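Local coordinates for protein PTHB1 (Homo sapiens, PDB 4YD8), which forms part of the BBSome, a coat complex thought to sort specific membrane proteins to the primary cilium and required for ciliogenesis, at residues T138-V150 with P185-F197. Residues are numbered along the deposited sequence; the frame is centred on the assembly and turned at random.
Sequences TACNMTYGSFGGV and PGPLAYSSRTDSF
A chi1 of 172° swings the Tyr-190 ring away from its own backbone N, out from strand 188-191 to Phe-147, whose CG stands opposite its carbonyl carbon. Phe-147 turns an edge to the tyrosine: CD1 lies over the ring centre, 3.6 Å from Tyr-190 CE1, with the planes at 60°. The Phe-147 ring in turn receives the edge of Phe-197 over one face, Phe-147 CZ to Phe-197 CE1 3.5 Å, planes at 79°; the three rings thus form a cluster of successive T-shaped pairs. Beyond it, Asp-195 OD1 accepts a nearly straight bond from Gly-148 N (2.8 Å) and another from Tyr-190 OH, so short (2.5 Å) that its exact length is doubtful. A leucine in place of Tyr-190 would probably deprive Asp-195 of its hydroxyl partner and Phe-147 of the flat face it packs against. Gly-145 CA lies 3.8 Å from Tyr-190 CD2; a side chain there would collide with that ring and with the preceding carbonyl, consistent with the experimental finding that this position is critical for stability. Toward the other end, Asn-141 ND2 donates to Gly-186 O (3.0 Å), which lies in the Asn-141 amide plane, though ND2 is tilted from the Gly-186 carbonyl plane; Thr-143 CG2 packs on Leu-188 CD2 (3.8 Å). Strands 139-145 and 188-191, first strands of successive four-stranded propeller blades, run nearly parallel, axes 5.9 Å apart at closest. No backbone-to-backbone hydrogen bond links them; Tyr-190 N bonds weakly to Thr-143 OG1, and side chains join the blades. Helix 211-216 adds Tyr-211 beside Phe-147 and Phe-197, and strand 249-255 packs against Ala-189.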
ATOM      1  N   THR A 138     -20.009   3.244  -6.371  1.00 35.61           N
ATOM      2  CA  THR A 138     -19.171   3.544  -5.199  1.00 32.85           C
ATOM      3  C   THR A 138     -17.936   2.649  -5.116  1.00 35.52           C
ATOM      4  O   THR A 138     -18.037   1.432  -5.255  1.00 31.79           O
ATOM      5  CB  THR A 138     -19.970   3.378  -3.905  1.00 37.89           C
ATOM      6  OG1 THR A 138     -20.655   2.121  -3.949  1.00 41.42           O
ATOM      7  CG2 THR A 138     -21.002   4.481  -3.771  1.00 38.91           C
ATOM      8  N   ALA A 139     -16.775   3.253  -4.857  1.00 29.75           N
ATOM      9  CA  ALA A 139     -15.517   2.506  -4.837  1.00 28.02           C
ATOM     10  C   ALA A 139     -15.223   1.872  -3.485  1.00 29.71           C
ATOM     11  O   ALA A 139     -15.634   2.386  -2.451  1.00 28.44           O
ATOM     12  CB  ALA A 139     -14.343   3.430  -5.238  1.00 26.40           C
ATOM     13  N   CYS A 140     -14.500   0.754  -3.503  1.00 26.02           N
ATOM     14  CA  CYS A 140     -13.945   0.198  -2.279  1.00 25.52           C
ATOM     15  C   CYS A 140     -12.435   0.457  -2.207  1.00 30.46           C
ATOM     16  O   CYS A 140     -11.968   1.200  -1.345  1.00 28.53           O
ATOM     17  CB  CYS A 140     -14.221  -1.304  -2.179  1.00 26.85           C
ATOM     18  SG  CYS A 140     -13.464  -2.043  -0.696  1.00 31.77           S
ATOM     19  N   ASN A 141     -11.692  -0.158  -3.122  1.00 23.49           N
ATOM     20  CA  ASN A 141     -10.222  -0.100  -3.106  1.00 22.46           C
ATOM     21  C   ASN A 141      -9.699  -0.236  -4.537  1.00 23.11           C
ATOM     22  O   ASN A 141     -10.484  -0.373  -5.470  1.00 26.11           O
ATOM     23  CB  ASN A 141      -9.630  -1.182  -2.177  1.00 22.05           C
ATOM     24  CG  ASN A 141     -10.144  -2.599  -2.483  1.00 26.57           C
ATOM     25  OD1 ASN A 141     -10.640  -2.876  -3.571  1.00 27.70           O
ATOM     26  ND2 ASN A 141     -10.002  -3.509  -1.507  1.00 24.38           N
HETATM   27  N   MSE A 142      -8.383  -0.171  -4.727  1.00 23.46           N
HETATM   28  CA  MSE A 142      -7.852  -0.231  -6.079  1.00 21.04           C
HETATM   29  C   MSE A 142      -6.501  -0.907  -6.090  1.00 23.07           C
HETATM   30  O   MSE A 142      -5.876  -1.076  -5.037  1.00 23.48           O
HETATM   31  CB  MSE A 142      -7.714   1.172  -6.681  1.00 23.54           C
HETATM   32  CG  MSE A 142      -6.781   2.085  -5.899  1.00 24.46           C
HETATM   33 SE   MSE A 142      -6.559   3.769  -6.932  1.00 28.37          SE
HETATM   34  CE  MSE A 142      -5.731   4.854  -5.575  1.00 32.74           C
ATOM     35  N   THR A 143      -6.056  -1.283  -7.282  1.00 21.56           N
ATOM     36  CA  THR A 143      -4.685  -1.748  -7.478  1.00 21.87           C
ATOM     37  C   THR A 143      -4.238  -1.234  -8.849  1.00 22.82           C
ATOM     38  O   THR A 143      -5.022  -0.617  -9.572  1.00 21.73           O
ATOM     39  CB  THR A 143      -4.586  -3.301  -7.367  1.00 22.59           C
ATOM     40  OG1 THR A 143      -3.214  -3.714  -7.363  1.00 22.36           O
ATOM     41  CG2 THR A 143      -5.338  -3.993  -8.530  1.00 23.04           C
ATOM     42  N   TYR A 144      -2.984  -1.460  -9.209  1.00 23.44           N
ATOM     43  CA  TYR A 144      -2.474  -0.920 -10.458  1.00 21.58           C
ATOM     44  C   TYR A 144      -1.314  -1.751 -10.946  1.00 25.14           C
ATOM     45  O   TYR A 144      -0.725  -2.521 -10.188  1.00 22.44           O
ATOM     46  CB  TYR A 144      -2.025   0.541 -10.291  1.00 19.87           C
ATOM     47  CG  TYR A 144      -0.838   0.704  -9.357  1.00 20.63           C
ATOM     48  CD1 TYR A 144      -1.026   0.817  -7.979  1.00 22.99           C
ATOM     49  CD2 TYR A 144       0.468   0.714  -9.851  1.00 24.14           C
ATOM     50  CE1 TYR A 144       0.050   0.951  -7.103  1.00 23.82           C
ATOM     51  CE2 TYR A 144       1.561   0.856  -8.988  1.00 26.18           C
ATOM     52  CZ  TYR A 144       1.341   0.968  -7.613  1.00 29.71           C
ATOM     53  OH  TYR A 144       2.405   1.108  -6.744  1.00 28.07           O
ATOM     54  N   GLY A 145      -0.961  -1.576 -12.211  1.00 25.09           N
ATOM     55  CA  GLY A 145       0.177  -2.293 -12.747  1.00 24.55           C
ATOM     56  C   GLY A 145       0.097  -2.363 -14.248  1.00 25.07           C
ATOM     57  O   GLY A 145      -0.797  -1.775 -14.865  1.00 26.06           O
ATOM     58  N   SER A 146       1.039  -3.079 -14.845  1.00 24.75           N
ATOM     59  CA  SER A 146       1.147  -3.160 -16.298  0.50 28.65           C
ATOM     60  C   SER A 146       0.234  -4.246 -16.853  1.00 26.98           C
ATOM     61  O   SER A 146       0.719  -5.210 -17.447  1.00 29.14           O
ATOM     62  CB  SER A 146       2.597  -3.434 -16.703  0.50 32.68           C
ATOM     63  OG  SER A 146       3.144  -4.533 -15.987  0.50 31.18           O
ATOM     64  N   PHE A 147      -1.071  -4.088 -16.642  1.00 27.54           N
ATOM     65  CA  PHE A 147      -2.069  -5.092 -17.051  1.00 28.41           C
ATOM     66  C   PHE A 147      -1.848  -5.471 -18.502  1.00 27.11           C
ATOM     67  O   PHE A 147      -1.679  -4.602 -19.349  1.00 27.70           O
ATOM     68  CB  PHE A 147      -3.511  -4.584 -16.912  1.00 28.58           C
ATOM     69  CG  PHE A 147      -3.863  -4.009 -15.568  1.00 25.39           C
ATOM     70  CD1 PHE A 147      -3.110  -4.274 -14.431  1.00 24.05           C
ATOM     71  CD2 PHE A 147      -4.978  -3.192 -15.450  1.00 28.06           C
ATOM     72  CE1 PHE A 147      -3.456  -3.728 -13.206  1.00 25.05           C
ATOM     73  CE2 PHE A 147      -5.335  -2.644 -14.222  1.00 24.98           C
ATOM     74  CZ  PHE A 147      -4.570  -2.916 -13.098  1.00 25.98           C
ATOM     75  N   GLY A 148      -1.877  -6.762 -18.802  1.00 34.10           N
ATOM     76  CA  GLY A 148      -1.762  -7.199 -20.178  1.00 35.92           C
ATOM     77  C   GLY A 148      -0.321  -7.299 -20.626  1.00 40.13           C
ATOM     78  O   GLY A 148      -0.056  -7.713 -21.744  1.00 40.54           O
ATOM     79  N   GLY A 149       0.613  -6.925 -19.757  1.00 37.28           N
ATOM     80  CA  GLY A 149       2.023  -7.017 -20.090  1.00 40.53           C
ATOM     81  C   GLY A 149       2.521  -5.816 -20.877  1.00 37.68           C
ATOM     82  O   GLY A 149       3.603  -5.851 -21.451  1.00 37.37           O
ATOM     83  N   VAL A 150       1.714  -4.760 -20.915  1.00 34.93           N
ATOM     84  CA  VAL A 150       2.110  -3.489 -21.512  1.00 42.29           C
ATOM     85  C   VAL A 150       3.290  -2.894 -20.750  1.00 43.25           C
ATOM     86  O   VAL A 150       3.270  -2.837 -19.541  1.00 47.92           O
ATOM     87  CB  VAL A 150       0.936  -2.491 -21.510  1.00 46.11           C
ATOM     88  CG1 VAL A 150      -0.138  -2.965 -22.470  1.00 50.01           C
ATOM     89  CG2 VAL A 150       0.354  -2.298 -20.061  1.00 35.55           C
ATOM     90  N   PRO A 185     -16.566  -6.759  -0.353  1.00 27.51           N
ATOM     91  CA  PRO A 185     -15.307  -6.597  -1.084  1.00 26.56           C
ATOM     92  C   PRO A 185     -14.076  -6.895  -0.221  1.00 27.32           C
ATOM     93  O   PRO A 185     -13.960  -6.392   0.901  1.00 28.85           O
ATOM     94  CB  PRO A 185     -15.332  -5.121  -1.518  1.00 28.58           C
ATOM     95  CG  PRO A 185     -16.227  -4.446  -0.551  1.00 28.64           C
ATOM     96  CD  PRO A 185     -17.273  -5.479  -0.153  1.00 29.47           C
ATOM     97  N   GLY A 186     -13.180  -7.719  -0.748  1.00 26.58           N
ATOM     98  CA  GLY A 186     -11.961  -8.074  -0.040  1.00 23.72           C
ATOM     99  C   GLY A 186     -10.802  -7.222  -0.533  1.00 25.12           C
ATOM    100  O   GLY A 186     -10.969  -6.360  -1.395  1.00 25.45           O
ATOM    101  N   PRO A 187      -9.603  -7.483   0.000  1.00 22.24           N
ATOM    102  CA  PRO A 187      -8.409  -6.788  -0.487  1.00 22.43           C
ATOM    103  C   PRO A 187      -8.169  -7.132  -1.947  1.00 23.72           C
ATOM    104  O   PRO A 187      -8.626  -8.184  -2.421  1.00 26.38           O
ATOM    105  CB  PRO A 187      -7.270  -7.322   0.418  1.00 26.97           C
ATOM    106  CG  PRO A 187      -7.793  -8.580   1.011  1.00 27.17           C
ATOM    107  CD  PRO A 187      -9.313  -8.462   1.060  1.00 23.28           C
ATOM    108  N   LEU A 188      -7.459  -6.259  -2.654  1.00 21.62           N
ATOM    109  CA  LEU A 188      -7.262  -6.427  -4.086  1.00 24.02           C
ATOM    110  C   LEU A 188      -5.807  -6.166  -4.469  1.00 26.30           C
ATOM    111  O   LEU A 188      -5.221  -5.184  -4.023  1.00 24.58           O
ATOM    112  CB  LEU A 188      -8.180  -5.470  -4.850  1.00 23.51           C
ATOM    113  CG  LEU A 188      -8.083  -5.470  -6.378  1.00 27.45           C
ATOM    114  CD1 LEU A 188      -8.717  -6.732  -6.978  1.00 26.64           C
ATOM    115  CD2 LEU A 188      -8.754  -4.219  -6.956  1.00 26.56           C
ATOM    116  N   ALA A 189      -5.233  -7.032  -5.295  1.00 23.02           N
ATOM    117  CA  ALA A 189      -3.851  -6.829  -5.744  1.00 21.69           C
ATOM    118  C   ALA A 189      -3.657  -7.365  -7.154  1.00 23.33           C
ATOM    119  O   ALA A 189      -4.366  -8.268  -7.597  1.00 29.99           O
ATOM    120  CB  ALA A 189      -2.851  -7.494  -4.761  1.00 21.45           C
ATOM    121  N   TYR A 190      -2.715  -6.764  -7.871  1.00 21.94           N
ATOM    122  CA  TYR A 190      -2.348  -7.217  -9.207  1.00 22.01           C
ATOM    123  C   TYR A 190      -1.010  -7.950  -9.179  1.00 25.67           C
ATOM    124  O   TYR A 190      -0.035  -7.470  -8.583  1.00 26.80           O
ATOM    125  CB  TYR A 190      -2.269  -6.030 -10.187  1.00 21.67           C
ATOM    126  CG  TYR A 190      -1.708  -6.422 -11.544  1.00 23.63           C
ATOM    127  CD1 TYR A 190      -2.442  -7.224 -12.414  1.00 23.34           C
ATOM    128  CD2 TYR A 190      -0.442  -6.006 -11.946  1.00 25.06           C
ATOM    129  CE1 TYR A 190      -1.938  -7.597 -13.653  1.00 26.42           C
ATOM    130  CE2 TYR A 190       0.067  -6.371 -13.185  1.00 25.23           C
ATOM    131  CZ  TYR A 190      -0.687  -7.169 -14.033  1.00 25.10           C
ATOM    132  OH  TYR A 190      -0.189  -7.551 -15.263  1.00 27.93           O
ATOM    133  N   SER A 191      -0.959  -9.110  -9.821  1.00 25.15           N
ATOM    134  CA  SER A 191       0.293  -9.848  -9.984  1.00 26.15           C
ATOM    135  C   SER A 191       0.816  -9.675 -11.406  1.00 30.65           C
ATOM    136  O   SER A 191       0.192 -10.143 -12.347  1.00 29.31           O
ATOM    137  CB  SER A 191       0.090 -11.334  -9.676  1.00 30.75           C
ATOM    138  OG  SER A 191       1.170 -12.105 -10.171  1.00 35.07           O
ATOM    139  N   SER A 192       1.950  -8.999 -11.578  1.00 27.73           N
ATOM    140  CA  SER A 192       2.478  -8.815 -12.922  1.00 31.72           C
ATOM    141  C   SER A 192       2.998 -10.132 -13.490  1.00 31.64           C
ATOM    142  O   SER A 192       2.911 -10.356 -14.693  1.00 36.09           O
ATOM    143  CB  SER A 192       3.590  -7.755 -12.949  1.00 34.01           C
ATOM    144  OG  SER A 192       4.607  -8.100 -12.033  1.00 40.22           O
ATOM    145  N   ARG A 193       3.516 -11.010 -12.629  1.00 27.24           N
ATOM    146  CA  ARG A 193       4.121 -12.251 -13.107  1.00 30.90           C
ATOM    147  C   ARG A 193       3.079 -13.167 -13.744  1.00 35.34           C
ATOM    148  O   ARG A 193       3.359 -13.841 -14.737  1.00 36.88           O
ATOM    149  CB  ARG A 193       4.839 -12.984 -11.970  1.00 34.90           C
ATOM    150  N   THR A 194       1.874 -13.178 -13.188  1.00 28.97           N
ATOM    151  CA  THR A 194       0.819 -14.024 -13.740  1.00 31.10           C
ATOM    152  C   THR A 194      -0.240 -13.213 -14.482  1.00 32.43           C
ATOM    153  O   THR A 194      -1.244 -13.774 -14.929  1.00 33.56           O
ATOM    154  CB  THR A 194       0.126 -14.836 -12.642  1.00 32.60           C
ATOM    155  OG1 THR A 194      -0.490 -13.940 -11.718  1.00 29.29           O
ATOM    156  CG2 THR A 194       1.149 -15.701 -11.886  1.00 30.16           C
ATOM    157  N   ASP A 195       0.000 -11.911 -14.596  1.00 31.04           N
ATOM    158  CA  ASP A 195      -0.948 -10.948 -15.171  1.00 29.18           C
ATOM    159  C   ASP A 195      -2.368 -11.256 -14.677  1.00 29.99           C
ATOM    160  O   ASP A 195      -3.274 -11.531 -15.467  1.00 30.66           O
ATOM    161  CB  ASP A 195      -0.854 -10.951 -16.707  1.00 29.05           C
ATOM    162  CG  ASP A 195      -1.655  -9.820 -17.361  1.00 32.57           C
ATOM    163  OD1 ASP A 195      -1.797  -8.730 -16.767  1.00 32.89           O
ATOM    164  OD2 ASP A 195      -2.162 -10.029 -18.481  1.00 37.66           O
ATOM    165  N   SER A 196      -2.537 -11.230 -13.354  1.00 27.86           N
ATOM    166  CA  SER A 196      -3.819 -11.568 -12.736  1.00 26.91           C
ATOM    167  C   SER A 196      -4.173 -10.644 -11.583  1.00 28.30           C
ATOM    168  O   SER A 196      -3.297 -10.015 -10.975  1.00 25.48           O
ATOM    169  CB  SER A 196      -3.819 -13.019 -12.229  1.00 28.21           C
ATOM    170  OG  SER A 196      -3.546 -13.934 -13.274  1.00 31.42           O
ATOM    171  N   PHE A 197      -5.468 -10.578 -11.283  1.00 28.03           N
ATOM    172  CA  PHE A 197      -5.962  -9.879 -10.105  1.00 25.54           C
ATOM    173  C   PHE A 197      -6.241 -10.875  -8.997  1.00 27.02           C
ATOM    174  O   PHE A 197      -6.853 -11.917  -9.231  1.00 26.47           O
ATOM    175  CB  PHE A 197      -7.238  -9.090 -10.413  1.00 26.12           C
ATOM    176  CG  PHE A 197      -7.034  -7.964 -11.385  1.00 28.22           C
ATOM    177  CD1 PHE A 197      -6.320  -6.837 -11.017  1.00 28.90           C
ATOM    178  CD2 PHE A 197      -7.558  -8.030 -12.658  1.00 34.87           C
ATOM    179  CE1 PHE A 197      -6.128  -5.796 -11.913  1.00 27.46           C
ATOM    180  CE2 PHE A 197      -7.373  -6.986 -13.563  1.00 34.76           C
ATOM    181  CZ  PHE A 197      -6.649  -5.875 -13.180  1.00 28.13           C
TER
HETATM  182  O   HOH W   1      -6.204  -2.173  -2.552  1.00 43.73           O